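Local coordinates for protein phosphatidylinositol-specific phospholipase C1 (Streptomyces antibioticus, PDB 3H4X) that belongs to the calcium-dependent phosphoinositide phospholipase C family and folds into a distorted barrel of mostly parallel strands wrapped by helices, at residues D132-K137 and V211-H216; L190-P195 and F256-G261; G215-L220 and G224-S229. All coordinates share one frame; numbering follows the deposited sequence.

Contact 1 (D132-K137 and V211-H216); sequences DGFNAK and VEYAGH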
ATOM      1  N   ASP A 132       0.112  -2.634 -14.979  1.00  8.81           N
ATOM      2  CA  ASP A 132       0.929  -2.928 -16.145  1.00  9.35           C
ATOM      3  C   ASP A 132       2.384  -2.513 -15.939  1.00  9.49           C
ATOM      4  O   ASP A 132       3.111  -2.267 -16.903  1.00 10.33           O
ATOM      5  CB  ASP A 132       0.346  -2.238 -17.386  1.00  9.59           C
ATOM      6  CG  ASP A 132       0.222  -0.726 -17.219  1.00  9.99           C
ATOM      7  OD1 ASP A 132       0.597  -0.205 -16.146  1.00 10.32           O
ATOM      8  OD2 ASP A 132      -0.245  -0.047 -18.159  1.00 10.71           O
ATOM      9  N   GLY A 133       2.809  -2.450 -14.680  1.00  9.51           N
ATOM     10  CA  GLY A 133       4.179  -2.068 -14.346  1.00  9.85           C
ATOM     11  C   GLY A 133       4.460  -0.601 -14.610  1.00  9.82           C
ATOM     12  O   GLY A 133       3.539   0.195 -14.794  1.00 10.75           O
ATOM     13  N   PHE A 134       5.740  -0.244 -14.623  1.00 10.25           N
ATOM     14  CA  PHE A 134       6.151   1.120 -14.913  1.00 10.32           C
ATOM     15  C   PHE A 134       6.338   1.343 -16.409  1.00 10.65           C
ATOM     16  O   PHE A 134       6.309   0.402 -17.210  1.00 11.02           O
ATOM     17  CB  PHE A 134       7.450   1.458 -14.173  1.00 10.17           C
ATOM     18  CG  PHE A 134       7.265   1.742 -12.708  1.00 10.15           C
ATOM     19  CD1 PHE A 134       6.707   2.933 -12.289  1.00 10.49           C
ATOM     20  CD2 PHE A 134       7.659   0.819 -11.750  1.00 10.87           C
ATOM     21  CE1 PHE A 134       6.538   3.201 -10.939  1.00 11.48           C
ATOM     22  CE2 PHE A 134       7.491   1.082 -10.401  1.00 11.75           C
ATOM     23  CZ  PHE A 134       6.931   2.271  -9.998  1.00 11.86           C
ATOM     24  N   ASN A 135       6.536   2.603 -16.769  1.00 10.97           N
ATOM     25  CA  ASN A 135       6.763   2.996 -18.149  1.00 11.82           C
ATOM     26  C   ASN A 135       7.806   4.104 -18.187  1.00 12.49           C
ATOM     27  O   ASN A 135       7.503   5.247 -18.522  1.00 12.27           O
ATOM     28  CB  ASN A 135       5.452   3.471 -18.775  1.00 11.87           C
ATOM     29  CG  ASN A 135       5.600   3.850 -20.230  1.00 12.32           C
ATOM     30  OD1 ASN A 135       6.635   3.602 -20.848  1.00 13.11           O
ATOM     31  ND2 ASN A 135       4.560   4.452 -20.787  1.00 12.70           N
ATOM     32  N   ALA A 136       9.034   3.762 -17.817  1.00 13.55           N
ATOM     33  CA  ALA A 136      10.113   4.737 -17.765  1.00 14.69           C
ATOM     34  C   ALA A 136      10.308   5.427 -19.112  1.00 15.59           C
ATOM     35  O   ALA A 136      10.506   6.640 -19.174  1.00 15.84           O
ATOM     36  CB  ALA A 136      11.405   4.073 -17.311  1.00 14.74           C
ATOM     37  N   LYS A 137      10.241   4.650 -20.187  1.00 16.39           N
ATOM     38  CA  LYS A 137      10.459   5.188 -21.527  1.00 17.31           C
ATOM     39  C   LYS A 137       9.424   6.254 -21.881  1.00 17.20           C
ATOM     40  O   LYS A 137       9.701   7.164 -22.665  1.00 17.83           O
ATOM     41  CB  LYS A 137      10.429   4.063 -22.563  1.00 17.83           C
ATOM     42  CG  LYS A 137      11.456   2.970 -22.327  1.00 19.71           C
ATOM     43  CD  LYS A 137      12.873   3.501 -22.453  1.00 21.71           C
ATOM     44  CE  LYS A 137      13.895   2.381 -22.320  1.00 22.81           C
ATOM     45  NZ  LYS A 137      15.287   2.866 -22.541  1.00 23.92           N
ATOM     46  N   VAL A 211      11.265  -5.372  -8.798  1.00  8.71           N
ATOM     47  CA  VAL A 211      12.680  -5.246  -9.103  1.00  9.57           C
ATOM     48  C   VAL A 211      13.016  -3.841  -9.593  1.00  9.14           C
ATOM     49  O   VAL A 211      14.051  -3.287  -9.244  1.00  9.31           O
ATOM     50  CB  VAL A 211      13.120  -6.301 -10.147  1.00 10.27           C
ATOM     51  CG1 VAL A 211      14.501  -5.976 -10.717  1.00 11.56           C
ATOM     52  CG2 VAL A 211      13.085  -7.694  -9.535  1.00 11.52           C
ATOM     53  N   GLU A 212      12.134  -3.258 -10.397  1.00  8.74           N
ATOM     54  CA  GLU A 212      12.395  -1.934 -10.935  1.00  8.72           C
ATOM     55  C   GLU A 212      12.438  -0.885  -9.826  1.00  8.18           C
ATOM     56  O   GLU A 212      13.351  -0.060  -9.779  1.00  8.32           O
ATOM     57  CB  GLU A 212      11.360  -1.557 -11.993  1.00  9.24           C
ATOM     58  CG  GLU A 212      11.697  -0.275 -12.714  1.00 10.93           C
ATOM     59  CD  GLU A 212      10.855  -0.045 -13.952  1.00 12.98           C
ATOM     60  OE1 GLU A 212      10.062  -0.936 -14.317  1.00 14.59           O
ATOM     61  OE2 GLU A 212      10.998   1.034 -14.562  1.00 14.30           O
ATOM     62  N   TYR A 213      11.454  -0.902  -8.933  1.00  7.69           N
ATOM     63  CA  TYR A 213      11.435   0.115  -7.891  1.00  7.43           C
ATOM     64  C   TYR A 213      12.491  -0.125  -6.805  1.00  7.35           C
ATOM     65  O   TYR A 213      13.132   0.813  -6.336  1.00  7.70           O
ATOM     66  CB  TYR A 213      10.036   0.307  -7.296  1.00  7.42           C
ATOM     67  CG  TYR A 213       9.923   1.612  -6.539  1.00  6.57           C
ATOM     68  CD1 TYR A 213       9.561   2.791  -7.186  1.00  7.12           C
ATOM     69  CD2 TYR A 213      10.222   1.677  -5.188  1.00  6.92           C
ATOM     70  CE1 TYR A 213       9.479   3.994  -6.496  1.00  7.32           C
ATOM     71  CE2 TYR A 213      10.142   2.865  -4.493  1.00  6.91           C
ATOM     72  CZ  TYR A 213       9.774   4.018  -5.147  1.00  6.77           C
ATOM     73  OH  TYR A 213       9.708   5.190  -4.430  1.00  7.54           O
ATOM     74  N   ALA A 214      12.698  -1.380  -6.427  1.00  7.54           N
ATOM     75  CA  ALA A 214      13.753  -1.693  -5.470  1.00  7.82           C
ATOM     76  C   ALA A 214      15.122  -1.294  -6.022  1.00  8.10           C
ATOM     77  O   ALA A 214      15.965  -0.775  -5.292  1.00  8.40           O
ATOM     78  CB  ALA A 214      13.734  -3.163  -5.096  1.00  8.28           C
ATOM     79  N   GLY A 215      15.337  -1.534  -7.310  1.00  8.47           N
ATOM     80  CA  GLY A 215      16.583  -1.122  -7.954  1.00  8.78           C
ATOM     81  C   GLY A 215      16.760   0.385  -7.924  1.00  8.65           C
ATOM     82  O   GLY A 215      17.865   0.899  -7.741  1.00  8.79           O
ATOM     83  N   HIS A 216      15.652   1.093  -8.095  1.00  8.62           N
ATOM     84  CA  HIS A 216      15.612   2.543  -7.990  1.00  8.55           C
ATOM     85  C   HIS A 216      16.040   3.013  -6.594  1.00  8.26           C
ATOM     86  O   HIS A 216      16.848   3.934  -6.469  1.00  8.52           O
ATOM     87  CB  HIS A 216      14.200   2.996  -8.367  1.00  8.77           C
ATOM     88  CG  HIS A 216      13.881   4.415  -8.027  1.00  9.47           C
ATOM     89  ND1 HIS A 216      14.459   5.491  -8.663  1.00 10.92           N
ATOM     90  CD2 HIS A 216      12.975   4.929  -7.161  1.00 10.35           C
ATOM     91  CE1 HIS A 216      13.948   6.610  -8.179  1.00 11.05           C
ATOM     92  NE2 HIS A 216      13.044   6.295  -7.268  1.00 11.43           N
TER
HETATM   93  O   HOH W   1       7.660  -2.261 -14.126  1.00 14.45           O
HETATM   94  O   HOH W   2       9.697   1.061 -16.995  1.00 16.65           O

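Contact 2 (L190-P195 and F256-G261); sequences LFELIP and FVVFDG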
ATOM      1  N   LEU A 190       1.720   6.683   3.731  1.00  6.95           N
ATOM      2  CA  LEU A 190       2.767   5.800   3.262  1.00  6.76           C
ATOM      3  C   LEU A 190       2.272   5.152   1.979  1.00  6.43           C
ATOM      4  O   LEU A 190       1.063   5.073   1.744  1.00  7.00           O
ATOM      5  CB  LEU A 190       3.098   4.739   4.314  1.00  7.14           C
ATOM      6  CG  LEU A 190       3.637   5.279   5.646  1.00  8.65           C
ATOM      7  CD1 LEU A 190       2.508   5.653   6.602  1.00 10.23           C
ATOM      8  CD2 LEU A 190       4.565   4.277   6.306  1.00 10.11           C
ATOM      9  N   PHE A 191       3.205   4.696   1.152  1.00  6.02           N
ATOM     10  CA  PHE A 191       2.858   4.036  -0.096  1.00  6.16           C
ATOM     11  C   PHE A 191       3.531   2.677  -0.178  1.00  6.31           C
ATOM     12  O   PHE A 191       4.706   2.539   0.167  1.00  6.67           O
ATOM     13  CB  PHE A 191       3.290   4.884  -1.296  1.00  6.38           C
ATOM     14  CG  PHE A 191       2.478   6.128  -1.479  1.00  6.49           C
ATOM     15  CD1 PHE A 191       1.402   6.143  -2.348  1.00  7.48           C
ATOM     16  CD2 PHE A 191       2.784   7.283  -0.782  1.00  7.63           C
ATOM     17  CE1 PHE A 191       0.639   7.279  -2.512  1.00  8.51           C
ATOM     18  CE2 PHE A 191       2.025   8.424  -0.945  1.00  8.46           C
ATOM     19  CZ  PHE A 191       0.951   8.420  -1.814  1.00  8.68           C
ATOM     20  N   GLU A 192       2.776   1.686  -0.640  1.00  6.26           N
ATOM     21  CA  GLU A 192       3.272   0.342  -0.931  1.00  6.73           C
ATOM     22  C   GLU A 192       3.076   0.089  -2.422  1.00  6.70           C
ATOM     23  O   GLU A 192       2.034   0.439  -2.971  1.00  7.92           O
ATOM     24  CB  GLU A 192       2.469  -0.699  -0.141  1.00  6.86           C
ATOM     25  CG  GLU A 192       2.754  -2.145  -0.542  1.00  7.79           C
ATOM     26  CD  GLU A 192       1.669  -3.132  -0.119  1.00  8.23           C
ATOM     27  OE1 GLU A 192       0.662  -2.730   0.509  1.00  9.42           O
ATOM     28  OE2 GLU A 192       1.832  -4.332  -0.436  1.00  8.95           O
ATOM     29  N   LEU A 193       4.067  -0.504  -3.079  1.00  6.54           N
ATOM     30  CA  LEU A 193       3.936  -0.884  -4.484  1.00  6.91           C
ATOM     31  C   LEU A 193       3.967  -2.398  -4.645  1.00  6.89           C
ATOM     32  O   LEU A 193       4.842  -3.060  -4.083  1.00  7.10           O
ATOM     33  CB  LEU A 193       5.097  -0.302  -5.294  1.00  7.41           C
ATOM     34  CG  LEU A 193       5.024   1.181  -5.643  1.00  8.23           C
ATOM     35  CD1 LEU A 193       6.394   1.731  -6.010  1.00  9.50           C
ATOM     36  CD2 LEU A 193       4.040   1.408  -6.784  1.00  9.55           C
ATOM     37  N   ILE A 194       3.029  -2.946  -5.414  1.00  6.99           N
ATOM     38  CA  ILE A 194       3.135  -4.334  -5.869  1.00  7.47           C
ATOM     39  C   ILE A 194       3.024  -4.404  -7.384  1.00  7.28           C
ATOM     40  O   ILE A 194       2.434  -3.521  -8.016  1.00  7.38           O
ATOM     41  CB  ILE A 194       2.074  -5.279  -5.242  1.00  7.60           C
ATOM     42  CG1 ILE A 194       0.648  -4.843  -5.597  1.00  8.29           C
ATOM     43  CG2 ILE A 194       2.272  -5.402  -3.740  1.00  8.56           C
ATOM     44  CD1 ILE A 194      -0.380  -5.952  -5.418  1.00  8.96           C
ATOM     45  N   PRO A 195       3.606  -5.458  -7.978  1.00  7.42           N
ATOM     46  CA  PRO A 195       3.442  -5.685  -9.406  1.00  7.87           C
ATOM     47  C   PRO A 195       1.993  -6.026  -9.724  1.00  8.05           C
ATOM     48  O   PRO A 195       1.249  -6.491  -8.853  1.00  8.35           O
ATOM     49  CB  PRO A 195       4.345  -6.896  -9.688  1.00  8.24           C
ATOM     50  CG  PRO A 195       5.255  -7.001  -8.520  1.00  8.41           C
ATOM     51  CD  PRO A 195       4.463  -6.480  -7.355  1.00  7.89           C
ATOM     52  N   PHE A 256      13.440  -4.359   0.369  1.00  6.72           N
ATOM     53  CA  PHE A 256      12.098  -4.892   0.599  1.00  6.77           C
ATOM     54  C   PHE A 256      11.870  -5.130   2.091  1.00  6.60           C
ATOM     55  O   PHE A 256      12.489  -6.017   2.687  1.00  7.17           O
ATOM     56  CB  PHE A 256      11.924  -6.223  -0.127  1.00  6.74           C
ATOM     57  CG  PHE A 256      11.908  -6.117  -1.624  1.00  6.75           C
ATOM     58  CD1 PHE A 256      10.754  -5.742  -2.296  1.00  7.79           C
ATOM     59  CD2 PHE A 256      13.037  -6.426  -2.365  1.00  7.66           C
ATOM     60  CE1 PHE A 256      10.731  -5.666  -3.676  1.00  8.20           C
ATOM     61  CE2 PHE A 256      13.017  -6.351  -3.745  1.00  8.05           C
ATOM     62  CZ  PHE A 256      11.861  -5.969  -4.402  1.00  8.53           C
ATOM     63  N   VAL A 257      10.973  -4.352   2.688  1.00  6.39           N
ATOM     64  CA  VAL A 257      10.616  -4.550   4.091  1.00  6.59           C
ATOM     65  C   VAL A 257       9.104  -4.688   4.259  1.00  6.15           C
ATOM     66  O   VAL A 257       8.576  -4.626   5.374  1.00  6.91           O
ATOM     67  CB  VAL A 257      11.166  -3.427   4.995  1.00  6.65           C
ATOM     68  CG1 VAL A 257      12.690  -3.420   4.954  1.00  7.61           C
ATOM     69  CG2 VAL A 257      10.613  -2.066   4.580  1.00  7.34           C
ATOM     70  N   VAL A 258       8.423  -4.878   3.129  1.00  6.01           N
ATOM     71  CA  VAL A 258       6.978  -5.048   3.071  1.00  5.91           C
ATOM     72  C   VAL A 258       6.687  -6.286   2.232  1.00  5.62           C
ATOM     73  O   VAL A 258       7.341  -6.523   1.214  1.00  5.67           O
ATOM     74  CB  VAL A 258       6.291  -3.807   2.456  1.00  6.00           C
ATOM     75  CG1 VAL A 258       4.769  -3.968   2.460  1.00  6.59           C
ATOM     76  CG2 VAL A 258       6.713  -2.550   3.204  1.00  7.04           C
ATOM     77  N   PHE A 259       5.715  -7.071   2.679  1.00  5.90           N
ATOM     78  CA  PHE A 259       5.362  -8.341   2.061  1.00  6.03           C
ATOM     79  C   PHE A 259       3.852  -8.388   1.967  1.00  6.10           C
ATOM     80  O   PHE A 259       3.158  -7.910   2.861  1.00  6.76           O
ATOM     81  CB  PHE A 259       5.903  -9.491   2.904  1.00  6.64           C
ATOM     82  CG  PHE A 259       7.388  -9.458   3.049  1.00  6.42           C
ATOM     83  CD1 PHE A 259       8.194 -10.213   2.211  1.00  6.96           C
ATOM     84  CD2 PHE A 259       7.989  -8.635   3.987  1.00  6.52           C
ATOM     85  CE1 PHE A 259       9.569 -10.156   2.324  1.00  7.96           C
ATOM     86  CE2 PHE A 259       9.363  -8.580   4.109  1.00  7.41           C
ATOM     87  CZ  PHE A 259      10.154  -9.347   3.279  1.00  8.02           C
ATOM     88  N   ASP A 260       3.346  -8.941   0.874  1.00  5.95           N
ATOM     89  CA  ASP A 260       1.932  -8.844   0.556  1.00  6.45           C
ATOM     90  C   ASP A 260       1.504 -10.165  -0.061  1.00  6.46           C
ATOM     91  O   ASP A 260       2.056 -10.588  -1.081  1.00  6.94           O
ATOM     92  CB  ASP A 260       1.748  -7.686  -0.430  1.00  7.02           C
ATOM     93  CG  ASP A 260       0.305  -7.334  -0.676  1.00  7.58           C
ATOM     94  OD1 ASP A 260      -0.455  -8.220  -1.106  1.00  9.85           O
ATOM     95  OD2 ASP A 260      -0.064  -6.161  -0.450  1.00  8.48           O
ATOM     96  N   GLY A 261       0.543 -10.842   0.560  1.00  6.43           N
ATOM     97  CA  GLY A 261       0.153 -12.158   0.075  1.00  6.89           C
ATOM     98  C   GLY A 261      -1.185 -12.605   0.614  1.00  6.84           C
ATOM     99  O   GLY A 261      -1.764 -11.976   1.499  1.00  7.04           O
TER

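Contact 3 (G215-L220 and G224-S229); sequences GHLKDL and GKLAQS. With EOH (ethanol), chain L.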
ATOM      1  N   GLY A 215      15.337  -1.534  -7.310  1.00  8.47           N
ATOM      2  CA  GLY A 215      16.583  -1.122  -7.954  1.00  8.78           C
ATOM      3  C   GLY A 215      16.760   0.385  -7.924  1.00  8.65           C
ATOM      4  O   GLY A 215      17.865   0.899  -7.741  1.00  8.79           O
ATOM      5  N   HIS A 216      15.652   1.093  -8.095  1.00  8.62           N
ATOM      6  CA  HIS A 216      15.612   2.543  -7.990  1.00  8.55           C
ATOM      7  C   HIS A 216      16.040   3.013  -6.594  1.00  8.26           C
ATOM      8  O   HIS A 216      16.848   3.934  -6.469  1.00  8.52           O
ATOM      9  CB  HIS A 216      14.200   2.996  -8.367  1.00  8.77           C
ATOM     10  CG  HIS A 216      13.881   4.415  -8.027  1.00  9.47           C
ATOM     11  ND1 HIS A 216      14.459   5.491  -8.663  1.00 10.92           N
ATOM     12  CD2 HIS A 216      12.975   4.929  -7.161  1.00 10.35           C
ATOM     13  CE1 HIS A 216      13.948   6.610  -8.179  1.00 11.05           C
ATOM     14  NE2 HIS A 216      13.044   6.295  -7.268  1.00 11.43           N
ATOM     15  N   LEU A 217      15.528   2.373  -5.545  1.00  8.12           N
ATOM     16  CA  LEU A 217      15.944   2.728  -4.188  1.00  8.14           C
ATOM     17  C   LEU A 217      17.433   2.464  -3.982  1.00  8.60           C
ATOM     18  O   LEU A 217      18.146   3.278  -3.398  1.00  8.76           O
ATOM     19  CB  LEU A 217      15.124   1.971  -3.145  1.00  7.83           C
ATOM     20  CG  LEU A 217      13.628   2.287  -3.095  1.00  7.61           C
ATOM     21  CD1 LEU A 217      12.999   1.568  -1.920  1.00  8.01           C
ATOM     22  CD2 LEU A 217      13.370   3.788  -3.008  1.00  8.35           C
ATOM     23  N   LYS A 218      17.895   1.313  -4.450  1.00  9.20           N
ATOM     24  CA  LYS A 218      19.306   0.968  -4.352  1.00 10.08           C
ATOM     25  C   LYS A 218      20.167   2.042  -5.016  1.00 10.19           C
ATOM     26  O   LYS A 218      21.178   2.483  -4.461  1.00 10.60           O
ATOM     27  CB  LYS A 218      19.554  -0.397  -4.997  1.00 10.55           C
ATOM     28  CG  LYS A 218      21.012  -0.828  -5.014  1.00 12.48           C
ATOM     29  CD  LYS A 218      21.172  -2.229  -5.591  1.00 15.56           C
ATOM     30  CE  LYS A 218      20.767  -2.296  -7.056  1.00 17.55           C
ATOM     31  NZ  LYS A 218      21.771  -1.657  -7.955  1.00 19.79           N
ATOM     32  N   ASP A 219      19.755   2.469  -6.204  1.00 10.24           N
ATOM     33  CA  ASP A 219      20.505   3.471  -6.948  1.00 10.95           C
ATOM     34  C   ASP A 219      20.465   4.838  -6.264  1.00 10.56           C
ATOM     35  O   ASP A 219      21.485   5.520  -6.178  1.00 11.16           O
ATOM     36  CB  ASP A 219      20.004   3.552  -8.390  1.00 11.75           C
ATOM     37  CG  ASP A 219      20.298   2.283  -9.181  1.00 13.24           C
ATOM     38  OD1 ASP A 219      21.180   1.506  -8.761  1.00 15.11           O
ATOM     39  OD2 ASP A 219      19.642   2.062 -10.218  1.00 15.67           O
ATOM     40  N   LEU A 220      19.297   5.234  -5.764  1.00 10.11           N
ATOM     41  CA  LEU A 220      19.197   6.478  -5.008  1.00 10.20           C
ATOM     42  C   LEU A 220      20.121   6.457  -3.798  1.00 10.37           C
ATOM     43  O   LEU A 220      20.841   7.427  -3.536  1.00 10.56           O
ATOM     44  CB  LEU A 220      17.762   6.724  -4.541  1.00  9.97           C
ATOM     45  CG  LEU A 220      16.733   7.137  -5.593  1.00  9.96           C
ATOM     46  CD1 LEU A 220      15.379   7.307  -4.929  1.00 10.24           C
ATOM     47  CD2 LEU A 220      17.155   8.421  -6.297  1.00 11.07           C
ATOM     48  N   GLY A 224      23.280   8.901  -2.599  1.00 14.70           N
ATOM     49  CA  GLY A 224      22.962   9.744  -1.446  1.00 14.27           C
ATOM     50  C   GLY A 224      21.641  10.482  -1.586  1.00 13.77           C
ATOM     51  O   GLY A 224      21.432  11.529  -0.972  1.00 14.29           O
ATOM     52  N   LYS A 225      20.742   9.926  -2.390  1.00 12.74           N
ATOM     53  CA  LYS A 225      19.485  10.597  -2.718  1.00 12.19           C
ATOM     54  C   LYS A 225      18.236   9.835  -2.267  1.00 11.35           C
ATOM     55  O   LYS A 225      17.156  10.027  -2.824  1.00 11.14           O
ATOM     56  CB  LYS A 225      19.415  10.851  -4.222  1.00 12.52           C
ATOM     57  CG  LYS A 225      20.436  11.869  -4.711  1.00 14.04           C
ATOM     58  CD  LYS A 225      20.431  11.998  -6.225  1.00 16.81           C
ATOM     59  CE  LYS A 225      21.449  13.031  -6.686  1.00 18.77           C
ATOM     60  NZ  LYS A 225      21.768  12.881  -8.131  1.00 20.46           N
ATOM     61  N   LEU A 226      18.373   8.984  -1.257  1.00 10.66           N
ATOM     62  CA  LEU A 226      17.238   8.185  -0.807  1.00 10.35           C
ATOM     63  C   LEU A 226      16.086   9.064  -0.311  1.00 10.32           C
ATOM     64  O   LEU A 226      14.925   8.658  -0.352  1.00 10.38           O
ATOM     65  CB  LEU A 226      17.670   7.198   0.281  1.00 10.43           C
ATOM     66  CG  LEU A 226      16.639   6.130   0.646  1.00 10.33           C
ATOM     67  CD1 LEU A 226      16.341   5.214  -0.541  1.00 10.47           C
ATOM     68  CD2 LEU A 226      17.126   5.332   1.845  1.00 10.57           C
ATOM     69  N   ALA A 227      16.406  10.272   0.145  1.00 10.54           N
ATOM     70  CA  ALA A 227      15.394  11.162   0.713  1.00 10.78           C
ATOM     71  C   ALA A 227      14.265  11.494  -0.255  1.00 10.98           C
ATOM     72  O   ALA A 227      13.162  11.827   0.168  1.00 11.51           O
ATOM     73  CB  ALA A 227      16.036  12.443   1.225  1.00 11.29           C
ATOM     74  N   GLN A 228      14.534  11.412  -1.552  1.00 10.44           N
ATOM     75  CA  GLN A 228      13.523  11.794  -2.531  1.00 10.65           C
ATOM     76  C   GLN A 228      12.570  10.650  -2.907  1.00 10.01           C
ATOM     77  O   GLN A 228      11.631  10.856  -3.675  1.00  9.78           O
ATOM     78  CB  GLN A 228      14.181  12.393  -3.772  1.00 11.21           C
ATOM     79  CG  GLN A 228      14.916  11.387  -4.625  1.00 11.99           C
ATOM     80  CD  GLN A 228      15.795  12.057  -5.664  1.00 12.67           C
ATOM     81  OE1 GLN A 228      16.632  12.903  -5.337  1.00 13.87           O
ATOM     82  NE2 GLN A 228      15.614  11.679  -6.924  1.00 13.03           N
ATOM     83  N   SER A 229      12.812   9.452  -2.372  1.00  9.40           N
ATOM     84  CA  SER A 229      11.924   8.305  -2.611  1.00  8.80           C
ATOM     85  C   SER A 229      10.611   8.462  -1.847  1.00  8.33           C
ATOM     86  O   SER A 229      10.555   9.163  -0.836  1.00  8.31           O
ATOM     87  CB  SER A 229      12.606   6.990  -2.218  1.00  9.01           C
ATOM     88  OG  SER A 229      12.837   6.920  -0.822  1.00  9.22           O
TER
HETATM   89  C1  EOH L 350      18.061  12.050  -8.871  1.00 27.82           C
HETATM   90  C2  EOH L 350      19.100  12.749  -9.741  1.00 27.76           C
HETATM   91  O   EOH L 350      16.781  12.049  -9.465  1.00 27.73           O

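Contact 1 (D132-K137 and V211-H216)
Phe134 is the first residue of loop 132-137 to meet helix 209-222, directly with its side chain and through a water with its backbone N. Its CB lies 3.5 Å from Glu212 OE1, an oxygen that arrives at the edge of the phenyl ring, near its plane, while the carboxylate as a whole is turned 62° against the ring. Farther out the ring runs past the acid to Tyr213, where Phe134 CZ and Tyr213 CD1 stand 3.9 Å apart at a slant. The backbone N of Phe134 gives its proton to a water at 2.8 Å, and the same water sits 2.7 Å from Glu212 OE1. At Ala136 the pattern returns: the CB lies 4.1 Å from Glu212 OE2, and the N donates to a second water, which in turn donates to OE2 over 2.8 Å. One carboxylate is thus linked through two waters to alternate amides of the loop, a worked example of an acid joined to backbone N-H groups through water rather than directly. Glu212 spans the gap because its CG is anti to the backbone N (chi1 -172°) and the chain stays extended beyond it. Glu212 also borders a bound acetyl group, together with Pro142 and His216. Pro142, at the start of helix 142-153, packs on Phe134, Glu212 and Tyr213, while Tyr213 OH reaches Asp146 of that helix. The loop therefore meets helix 209-222 with helix 142-153 alongside and strand 189-195 on the sheet side.

Contact 2 (L190-P195 and F256-G261)
Glu192 overlaps Val258 through its CG methylene, 4.0 Å from Val258 CG1, before its acid end runs on to Asp260. There Glu192 OE2 and Asp260 OD2 are only 2.6 Å apart, with the two carboxylate planes turned 42° against each other and the side chains crossing at about a right angle. Both acids have CG anti to the backbone N (chi1 171° in Glu192), a setting that extends each from its own strand toward the other. Ile194 closes the flank, its CG2 branch 4.1 Å from Asp260 CB. The strands themselves do not pair: Glu192 CA and Val258 CA are 7.7 Å apart, and strand 232-236 pairs with both. Side chains therefore meet across the curl of the sheet, in the packed interior of the barrel, where Ile284 and Ala234 also touch Glu192 and Val258. Lys127 of strand 124-130 forms a salt bridge with Asp260 OD2. Two carboxylate oxygens this close, buried, suggest that one of the acids probably holds a proton and donates it to the other; the nearby lysine may offset the remaining negative charge.

Contact 3 (G215-L220 and G224-S229)
Leu220 and Lys225 form the two ends of a Schellman motif that closes helix 209-222: Gly224, with positive phi, turns the chain, and Lys225 N donates to Leu220 O at 2.8 Å. The N-H points almost straight at the oxygen (166°), although the donor stands 38° out of the carbonyl plane. The side chain of Leu220 packs against the same turn. Its CB rests 3.8 Å from Lys225 O, and CG stays close to that carbonyl while lying over one face of the His216 ring, toward its rim. From there the two branches part. CD1 goes to Ser229 CB at 3.9 Å, whereas CD2 sits beside Lys225 CB and reaches Gln228 NE2 at 3.7 Å. This pairing of a leucine with the aliphatic base of the residue after the glycine is the apolar contact that commonly accompanies the motif. One turn earlier in the helix, Leu217 extends the apolar strip: its CD2 meets Leu226 CD1 at 4.1 Å, and Pro160 of helix 160-164 packs on it too. Leu226 lies in the short 3-10 segment 226-228, whose end is tied by Leu226 O, an acceptor for both the N and the OG of Ser229. Farther out, Gln228, with CG between backbone N and carbonyl carbon (chi1 71°), extends its amide to an ethanol, probably from the crystallisation liquor; the bond from NE2 is weak. Leu217 CD2 and Ser229 CB come to 3.4 Å, tighter than usual van der Waals contact between carbons.

Overall arrangement
Helix 209-222 carries one side of contacts 1 and 3 and packs on residues of contact 2. Contacts 1 and 3 share Gly215 and His216 on it, their centres about 13 Å apart. Contact 1 touches contact 2 through Ala214 CB and Phe256 CZ, 3.4 Å apart, and through Tyr213 CD1 and Leu193 CD1 at 3.5 Å. Contacts 2 and 3 do not touch; their nearest atoms are about 6 Å apart, although contact 3 is nested along the chain in the loop closed by contact 2. Contact 1 supplies Glu212 and His216 to one acetyl pocket and Ala136 to another. The principle illustrated is one helix serving successive neighbours along its length: loop, sheet, and its own end.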